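Long-range contacts in polymerase X (Deinococcus radiodurans, PDB 2W9M), which probably catalyses template-directed DNA synthesis from deoxyribonucleoside triphosphates as a family X DNA polymerase, and carries a zinc-binding PHP domain: residues Phe153-Arg158 with Glu229-Glu234; Leu450-Gly455 with Arg558-Arg563; Glu305-Asp310 with Leu497-Ala502. One frame throughout, in Å; residues are numbered along the deposited sequence.

Interaction 1: residues Phe153-Arg158 with Glu229-Glu234; sequences FLFEAR and EGVPVE
The backbone oxygen of Glu229 comes up to the rim of the Phe155 ring, in the plane of the ring and 3.5 Å from CD1, so a polar atom is met by an aromatic C-H edge and not by the pi cloud. That Phe155 CD1 lies 4.0 Å from Val231 CG2, the two side chains side by side and pointing the same way. With CG anti to the carbonyl carbon (chi1 -78°), the Phe155 ring is directed toward the 229-230 turn, and CD2, on the other flank of CG, lies over one face of the Arg158 guanidinium. Glu229 and Gly230 form the two-residue type I' turn of the hairpin joining strands 224-228 and 231-238, and this turn packs against the last turn of helix 141-157. At the positive phi of Gly230 (89°) a beta carbon would be jammed against Glu229 O, and would also collide with Phe155 CB. Over the bare glycine lies Glu156, whose CG is 3.5 Å from Gly230 CA; its carboxylate comes near that of Asp227, which might raise the proton affinity of one of them. The Glu229 carboxylate forms a salt bridge with Arg125, while Phe155 O accepts a hydrogen bond from Gln161.

Interaction 2: residues Leu450-Gly455 with Arg558-Arg563; sequences LVTVLG and RQRAAR
The closing turn of helix 549-561 and the residues after it run past the backbone that leads into strand 453-454, the CA atoms of Leu450 and Arg560 being 6.5 Å apart and those of Thr452 and Gln559 7.7 Å. Three long side chains bridge the gap, each reaching toward main-chain oxygens. Arg563 NH2 donates to Val451 O, though the modelled 2.4 Å is very short and its exact value doubtful. That guanidinium also bonds Pro449 O and Asn482 O, while Gln559 CG lies over one of its faces. Gln559, extended with CG anti to the backbone N (chi1 176°), crosses Thr452 at about a right angle: OE1 sits 3.3 Å from Thr452 CB, and NE2 makes a weak bond to Thr452 O while also serving Gly483 O. Arg560 is stretched too, and Leu450 CD2 lies over one face of its guanidinium, 3.6 Å from NH1, with NH2 2.9 Å from Leu450 O. Replacing Arg560 with an alanine removes the guanidinium, which is likely to leave Leu450 CD2 without the flat group it packs on and Leu450 O without the nearby charge. Strand 453-454 belongs to the parallel sheet of the PHP domain, between strands 422-426 and 485-489; Arg560 also packs on Val423 of the former and Gln559 on Val485 of the latter, so the C-terminal helix packs beside that strand's lead-in and touches both its neighbours.

Interaction 3: residues Glu305-Asp310 with Leu497-Ala502; sequences EPEHDD and LDWREA
A salt-bridge network at the N-terminus of helix 499-505 receives the loop that leads from the polymerase region toward the PHP sheet. Arg500 is its hub: NH1 donates to Asp498 OD1, 3.0 Å away, which is approached on its syn lone pair and lies near the guanidinium plane, while NE faces Glu307 OE2 in a long bridge of 3.9 Å. Asp498 is the N-cap of the helix, OD1 taking a weak bond from Arg500 N. This helix follows strand 485-489 of the PHP domain, and its first residue, Trp499, points its six-membered ring at the short 3-10 turn 306-308. With CG between backbone N and carbonyl carbon (chi1 68°), the indole reaches the loop side chains. Glu307 OE1 comes 3.4 Å from Trp499 CH2, the carboxylate turned nearly perpendicular (82°) to the indole, and Glu305 CG packs 3.7 Å from that same atom. His308 CE1 is 3.5 Å from Trp499 CZ3; the rings are almost parallel (2°) yet slid apart until they barely overlap. Trp499 CZ2 lies over the centre of one Arg500 guanidinium face. Lys535 adds a cation-pi contact to the indole, and its carbonyl binds His308 NE2. Arg190 pairs with Glu305, and Glu193 with Arg500.

How the interactions relate
Followed from the N terminus, the chain first closes a loop of 70 residues at interaction 1, which sets helix 141-157 against a hairpin of the mixed sheet in the polymerase region. That loop is complete before interaction 3 opens at 305-310, on the way to the PHP sheet. Interaction 2 opens next, at 450-455; interaction 3 then closes at 497-502 and interaction 2 at 558-563, so these two cross. Interaction 3 joins the connecting loop to the PHP domain, whereas interaction 2 ties the C-terminal helix to its sheet; their nearest atoms are about 6 Å apart. Interactions 1 and 2 lie on opposite sides of the chain's centre, with about 43 Å between their centres.

Interaction 1: residues Phe153-Arg158 with Glu229-Glu234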
# COMPACT_ATOMS: atom_id res chain seq x y z
N PHE A 153 7.70 19.37 2.01
CA PHE A 153 7.03 20.07 0.92
C PHE A 153 6.04 19.15 0.21
O PHE A 153 4.92 19.57 -0.10
CB PHE A 153 8.04 20.63 -0.08
CG PHE A 153 8.60 21.97 0.30
CD1 PHE A 153 9.85 22.07 0.88
CD2 PHE A 153 7.87 23.13 0.08
CE1 PHE A 153 10.37 23.31 1.23
CE2 PHE A 153 8.37 24.36 0.43
CZ PHE A 153 9.63 24.45 1.01
N LEU A 154 6.46 17.92 -0.06
CA LEU A 154 5.58 16.96 -0.72
C LEU A 154 4.31 16.75 0.10
O LEU A 154 3.21 16.74 -0.45
CB LEU A 154 6.28 15.61 -0.96
CG LEU A 154 7.13 15.44 -2.22
CD1 LEU A 154 6.78 16.52 -3.24
CD2 LEU A 154 8.61 15.47 -1.91
N PHE A 155 4.48 16.61 1.41
CA PHE A 155 3.36 16.36 2.30
C PHE A 155 2.36 17.52 2.36
O PHE A 155 1.15 17.30 2.38
CB PHE A 155 3.84 16.02 3.72
CG PHE A 155 4.33 14.61 3.87
CD1 PHE A 155 5.14 14.25 4.94
CD2 PHE A 155 3.99 13.64 2.94
CE1 PHE A 155 5.59 12.96 5.08
CE2 PHE A 155 4.44 12.34 3.08
CZ PHE A 155 5.24 12.00 4.15
N GLU A 156 2.87 18.74 2.39
CA GLU A 156 2.00 19.92 2.50
C GLU A 156 1.22 20.17 1.21
O GLU A 156 0.16 20.80 1.24
CB GLU A 156 2.81 21.15 2.91
CG GLU A 156 3.45 21.00 4.29
CD GLU A 156 4.07 22.28 4.80
OE1 GLU A 156 4.66 23.02 3.99
OE2 GLU A 156 3.98 22.53 6.02
N ALA A 157 1.74 19.67 0.10
CA ALA A 157 1.06 19.77 -1.19
C ALA A 157 -0.25 18.98 -1.18
O ALA A 157 -1.31 19.51 -1.51
CB ALA A 157 1.97 19.28 -2.30
N ARG A 158 -0.15 17.71 -0.80
CA ARG A 158 -1.30 16.83 -0.69
C ARG A 158 -2.45 17.45 0.11
O ARG A 158 -2.22 18.16 1.10
CB ARG A 158 -0.87 15.50 -0.04
CG ARG A 158 -0.12 14.57 -0.98
CD ARG A 158 1.17 14.07 -0.36
NE ARG A 158 0.97 13.09 0.71
CZ ARG A 158 1.38 11.82 0.64
NH1 ARG A 158 2.01 11.38 -0.44
NH2 ARG A 158 1.16 11.01 1.67
N GLU A 229 5.82 18.23 10.59
CA GLU A 229 6.56 17.86 9.39
C GLU A 229 5.66 17.64 8.19
O GLU A 229 5.76 16.63 7.49
CB GLU A 229 7.43 16.63 9.67
CG GLU A 229 8.49 16.90 10.72
CD GLU A 229 9.28 15.66 11.10
OE1 GLU A 229 9.07 14.60 10.47
OE2 GLU A 229 10.10 15.74 12.04
N GLY A 230 4.77 18.60 7.95
CA GLY A 230 3.89 18.57 6.79
C GLY A 230 2.58 17.84 7.01
O GLY A 230 1.63 18.01 6.25
N VAL A 231 2.53 17.02 8.06
CA VAL A 231 1.34 16.24 8.38
C VAL A 231 0.46 16.98 9.38
O VAL A 231 0.87 17.19 10.52
CB VAL A 231 1.72 14.88 8.96
CG1 VAL A 231 0.47 14.06 9.22
CG2 VAL A 231 2.67 14.14 8.03
N PRO A 232 -0.75 17.38 8.95
CA PRO A 232 -1.69 18.08 9.84
C PRO A 232 -2.01 17.25 11.08
O PRO A 232 -2.18 16.03 10.98
CB PRO A 232 -2.94 18.24 8.97
CG PRO A 232 -2.44 18.16 7.56
CD PRO A 232 -1.29 17.20 7.60
N VAL A 233 -2.09 17.91 12.23
CA VAL A 233 -2.29 17.22 13.49
C VAL A 233 -3.45 17.81 14.28
O VAL A 233 -3.61 19.03 14.33
CB VAL A 233 -1.03 17.29 14.37
CG1 VAL A 233 -1.35 16.89 15.80
CG2 VAL A 233 0.06 16.40 13.80
N GLU A 234 -4.26 16.94 14.87
CA GLU A 234 -5.34 17.38 15.76
C GLU A 234 -5.36 16.54 17.02
O GLU A 234 -5.38 15.31 16.96
CB GLU A 234 -6.70 17.28 15.06
CG GLU A 234 -6.91 18.31 13.97
CD GLU A 234 -8.28 18.21 13.34
OE1 GLU A 234 -9.27 18.08 14.10
OE2 GLU A 234 -8.37 18.27 12.10

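Interaction 2: residues Leu450-Gly455 with Arg558-Arg563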
# COMPACT_ATOMS: atom_id res chain seq x y z
N LEU A 450 -3.70 -22.11 -14.22
CA LEU A 450 -2.58 -22.11 -13.28
C LEU A 450 -2.53 -20.90 -12.34
O LEU A 450 -1.79 -20.90 -11.36
CB LEU A 450 -1.26 -22.24 -14.05
CG LEU A 450 -1.03 -23.55 -14.80
CD1 LEU A 450 0.38 -23.62 -15.37
CD2 LEU A 450 -1.29 -24.73 -13.88
N VAL A 451 -3.33 -19.88 -12.62
CA VAL A 451 -3.35 -18.67 -11.81
C VAL A 451 -3.89 -18.95 -10.42
O VAL A 451 -4.91 -19.62 -10.27
CB VAL A 451 -4.23 -17.59 -12.46
CG1 VAL A 451 -4.37 -16.40 -11.53
CG2 VAL A 451 -3.65 -17.17 -13.79
N THR A 452 -3.22 -18.43 -9.39
CA THR A 452 -3.71 -18.62 -8.03
C THR A 452 -4.23 -17.34 -7.37
O THR A 452 -5.23 -17.38 -6.66
CB THR A 452 -2.68 -19.34 -7.13
OG1 THR A 452 -2.68 -18.75 -5.83
CG2 THR A 452 -1.31 -19.24 -7.71
N VAL A 453 -3.57 -16.21 -7.62
CA VAL A 453 -3.98 -14.94 -7.04
C VAL A 453 -4.04 -13.81 -8.06
O VAL A 453 -3.16 -13.70 -8.92
CB VAL A 453 -3.03 -14.50 -5.91
CG1 VAL A 453 -3.57 -13.27 -5.19
CG2 VAL A 453 -2.81 -15.63 -4.92
N LEU A 454 -5.07 -12.98 -7.97
CA LEU A 454 -5.16 -11.74 -8.74
C LEU A 454 -4.56 -10.57 -7.95
O LEU A 454 -5.09 -10.19 -6.91
CB LEU A 454 -6.62 -11.43 -9.10
CG LEU A 454 -6.86 -10.01 -9.64
CD1 LEU A 454 -6.13 -9.79 -10.96
CD2 LEU A 454 -8.34 -9.74 -9.80
N GLY A 455 -3.46 -10.01 -8.44
CA GLY A 455 -2.80 -8.89 -7.77
C GLY A 455 -3.55 -7.57 -7.91
O GLY A 455 -4.23 -7.36 -8.91
N ARG A 558 -5.33 -28.24 -4.73
CA ARG A 558 -6.76 -28.49 -4.73
C ARG A 558 -7.44 -27.48 -5.65
O ARG A 558 -8.33 -27.83 -6.43
CB ARG A 558 -7.30 -28.38 -3.30
CG ARG A 558 -8.43 -29.34 -2.97
CD ARG A 558 -9.54 -29.28 -4.01
NE ARG A 558 -10.82 -29.79 -3.52
CZ ARG A 558 -11.95 -29.77 -4.22
NH1 ARG A 558 -11.96 -29.28 -5.45
NH2 ARG A 558 -13.07 -30.25 -3.69
N GLN A 559 -7.02 -26.23 -5.55
CA GLN A 559 -7.53 -25.15 -6.39
C GLN A 559 -7.37 -25.48 -7.88
O GLN A 559 -8.27 -25.23 -8.68
CB GLN A 559 -6.80 -23.84 -6.07
CG GLN A 559 -7.18 -22.66 -6.94
CD GLN A 559 -6.24 -21.48 -6.77
OE1 GLN A 559 -5.03 -21.61 -6.95
NE2 GLN A 559 -6.79 -20.33 -6.41
N ARG A 560 -6.22 -26.03 -8.25
CA ARG A 560 -5.95 -26.36 -9.64
C ARG A 560 -6.65 -27.64 -10.07
O ARG A 560 -6.98 -27.82 -11.24
CB ARG A 560 -4.44 -26.47 -9.90
CG ARG A 560 -3.70 -25.15 -9.73
CD ARG A 560 -2.20 -25.30 -9.95
NE ARG A 560 -1.52 -24.01 -9.87
CZ ARG A 560 -0.27 -23.80 -10.24
NH1 ARG A 560 0.46 -24.80 -10.74
NH2 ARG A 560 0.26 -22.58 -10.13
N ALA A 561 -6.88 -28.53 -9.11
CA ALA A 561 -7.58 -29.79 -9.36
C ALA A 561 -9.06 -29.56 -9.59
O ALA A 561 -9.72 -30.31 -10.31
CB ALA A 561 -7.37 -30.76 -8.20
N ALA A 562 -9.59 -28.50 -8.98
CA ALA A 562 -11.01 -28.20 -9.06
C ALA A 562 -11.45 -27.66 -10.42
O ALA A 562 -12.64 -27.48 -10.67
CB ALA A 562 -11.42 -27.23 -7.96
N ARG A 563 -10.49 -27.39 -11.31
CA ARG A 563 -10.83 -26.88 -12.63
C ARG A 563 -10.41 -27.81 -13.78
O ARG A 563 -9.83 -28.88 -13.55
CB ARG A 563 -10.31 -25.45 -12.84
CG ARG A 563 -8.99 -25.12 -12.15
CD ARG A 563 -8.94 -23.63 -11.73
NE ARG A 563 -7.57 -23.14 -11.61
CZ ARG A 563 -7.20 -22.01 -11.02
NH1 ARG A 563 -8.09 -21.21 -10.45
NH2 ARG A 563 -5.92 -21.68 -10.98

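Interaction 3: residues Glu305-Asp310 with Leu497-Ala502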
# COMPACT_ATOMS: atom_id res chain seq x y z
N GLU A 305 -18.19 3.09 9.58
CA GLU A 305 -18.28 3.78 8.30
C GLU A 305 -19.74 3.79 7.83
O GLU A 305 -20.53 2.96 8.27
CB GLU A 305 -17.43 3.08 7.24
CG GLU A 305 -16.01 2.76 7.68
CD GLU A 305 -15.16 4.00 7.86
OE1 GLU A 305 -15.42 5.02 7.19
OE2 GLU A 305 -14.21 3.95 8.67
N PRO A 306 -20.08 4.71 6.93
CA PRO A 306 -21.45 4.74 6.40
C PRO A 306 -21.88 3.39 5.81
O PRO A 306 -23.00 2.95 6.05
CB PRO A 306 -21.37 5.80 5.30
CG PRO A 306 -20.25 6.70 5.72
CD PRO A 306 -19.26 5.82 6.41
N GLU A 307 -21.00 2.75 5.05
CA GLU A 307 -21.33 1.49 4.37
C GLU A 307 -21.71 0.38 5.35
O GLU A 307 -22.24 -0.66 4.95
CB GLU A 307 -20.16 1.03 3.49
CG GLU A 307 -19.78 1.99 2.35
CD GLU A 307 -19.05 3.23 2.84
OE1 GLU A 307 -18.48 3.19 3.95
OE2 GLU A 307 -19.05 4.25 2.12
N HIS A 308 -21.43 0.61 6.63
CA HIS A 308 -21.71 -0.38 7.67
C HIS A 308 -23.07 -0.18 8.35
O HIS A 308 -23.55 -1.07 9.05
CB HIS A 308 -20.62 -0.34 8.75
CG HIS A 308 -19.29 -0.84 8.31
ND1 HIS A 308 -18.22 -0.00 8.07
CD2 HIS A 308 -18.84 -2.10 8.08
CE1 HIS A 308 -17.17 -0.73 7.70
NE2 HIS A 308 -17.52 -2.00 7.70
N ASP A 309 -23.67 0.98 8.16
CA ASP A 309 -24.88 1.37 8.91
C ASP A 309 -25.95 0.28 9.01
O ASP A 309 -26.54 0.10 10.07
CB ASP A 309 -25.49 2.64 8.33
CG ASP A 309 -24.81 3.90 8.83
OD1 ASP A 309 -23.92 3.79 9.70
OD2 ASP A 309 -25.19 5.00 8.37
N ASP A 310 -26.19 -0.45 7.93
CA ASP A 310 -27.25 -1.45 7.91
C ASP A 310 -26.72 -2.89 7.98
O ASP A 310 -27.49 -3.84 8.09
CB ASP A 310 -28.13 -1.27 6.68
CG ASP A 310 -28.70 0.14 6.57
OD1 ASP A 310 -28.84 0.81 7.61
OD2 ASP A 310 -29.02 0.56 5.44
N LEU A 497 -7.48 -4.96 -3.49
CA LEU A 497 -8.91 -4.61 -3.51
C LEU A 497 -9.44 -3.71 -2.39
O LEU A 497 -9.12 -3.91 -1.22
CB LEU A 497 -9.71 -5.92 -3.50
CG LEU A 497 -11.21 -5.87 -3.76
CD1 LEU A 497 -11.48 -5.49 -5.21
CD2 LEU A 497 -11.85 -7.22 -3.43
N ASP A 498 -10.26 -2.73 -2.76
CA ASP A 498 -10.87 -1.82 -1.79
C ASP A 498 -11.70 -2.60 -0.78
O ASP A 498 -12.34 -3.59 -1.14
CB ASP A 498 -11.75 -0.79 -2.51
CG ASP A 498 -12.16 0.35 -1.60
OD1 ASP A 498 -13.38 0.58 -1.47
OD2 ASP A 498 -11.28 1.02 -1.02
N TRP A 499 -11.69 -2.16 0.48
CA TRP A 499 -12.41 -2.89 1.52
C TRP A 499 -13.92 -2.86 1.28
O TRP A 499 -14.64 -3.74 1.74
CB TRP A 499 -12.08 -2.36 2.93
CG TRP A 499 -12.57 -0.97 3.21
CD1 TRP A 499 -11.86 0.19 3.08
CD2 TRP A 499 -13.87 -0.59 3.66
NE1 TRP A 499 -12.64 1.26 3.43
CE2 TRP A 499 -13.88 0.81 3.79
CE3 TRP A 499 -15.04 -1.30 3.97
CZ2 TRP A 499 -15.00 1.52 4.22
CZ3 TRP A 499 -16.15 -0.60 4.40
CH2 TRP A 499 -16.12 0.80 4.51
N ARG A 500 -14.38 -1.85 0.54
CA ARG A 500 -15.80 -1.75 0.22
C ARG A 500 -16.24 -2.89 -0.69
O ARG A 500 -17.32 -3.44 -0.51
CB ARG A 500 -16.12 -0.40 -0.41
CG ARG A 500 -16.11 0.74 0.59
CD ARG A 500 -15.91 2.08 -0.09
NE ARG A 500 -15.54 3.11 0.88
CZ ARG A 500 -14.29 3.34 1.28
NH1 ARG A 500 -13.29 2.62 0.79
NH2 ARG A 500 -14.05 4.29 2.17
N GLU A 501 -15.40 -3.24 -1.66
CA GLU A 501 -15.71 -4.34 -2.56
C GLU A 501 -15.53 -5.69 -1.88
O GLU A 501 -16.26 -6.64 -2.16
CB GLU A 501 -14.86 -4.25 -3.83
CG GLU A 501 -15.09 -2.99 -4.64
CD GLU A 501 -16.52 -2.87 -5.17
OE1 GLU A 501 -17.28 -3.86 -5.07
OE2 GLU A 501 -16.87 -1.79 -5.69
N ALA A 502 -14.55 -5.78 -0.98
CA ALA A 502 -14.34 -6.98 -0.18
C ALA A 502 -15.53 -7.25 0.74
O ALA A 502 -15.91 -8.39 0.96
CB ALA A 502 -13.06 -6.85 0.63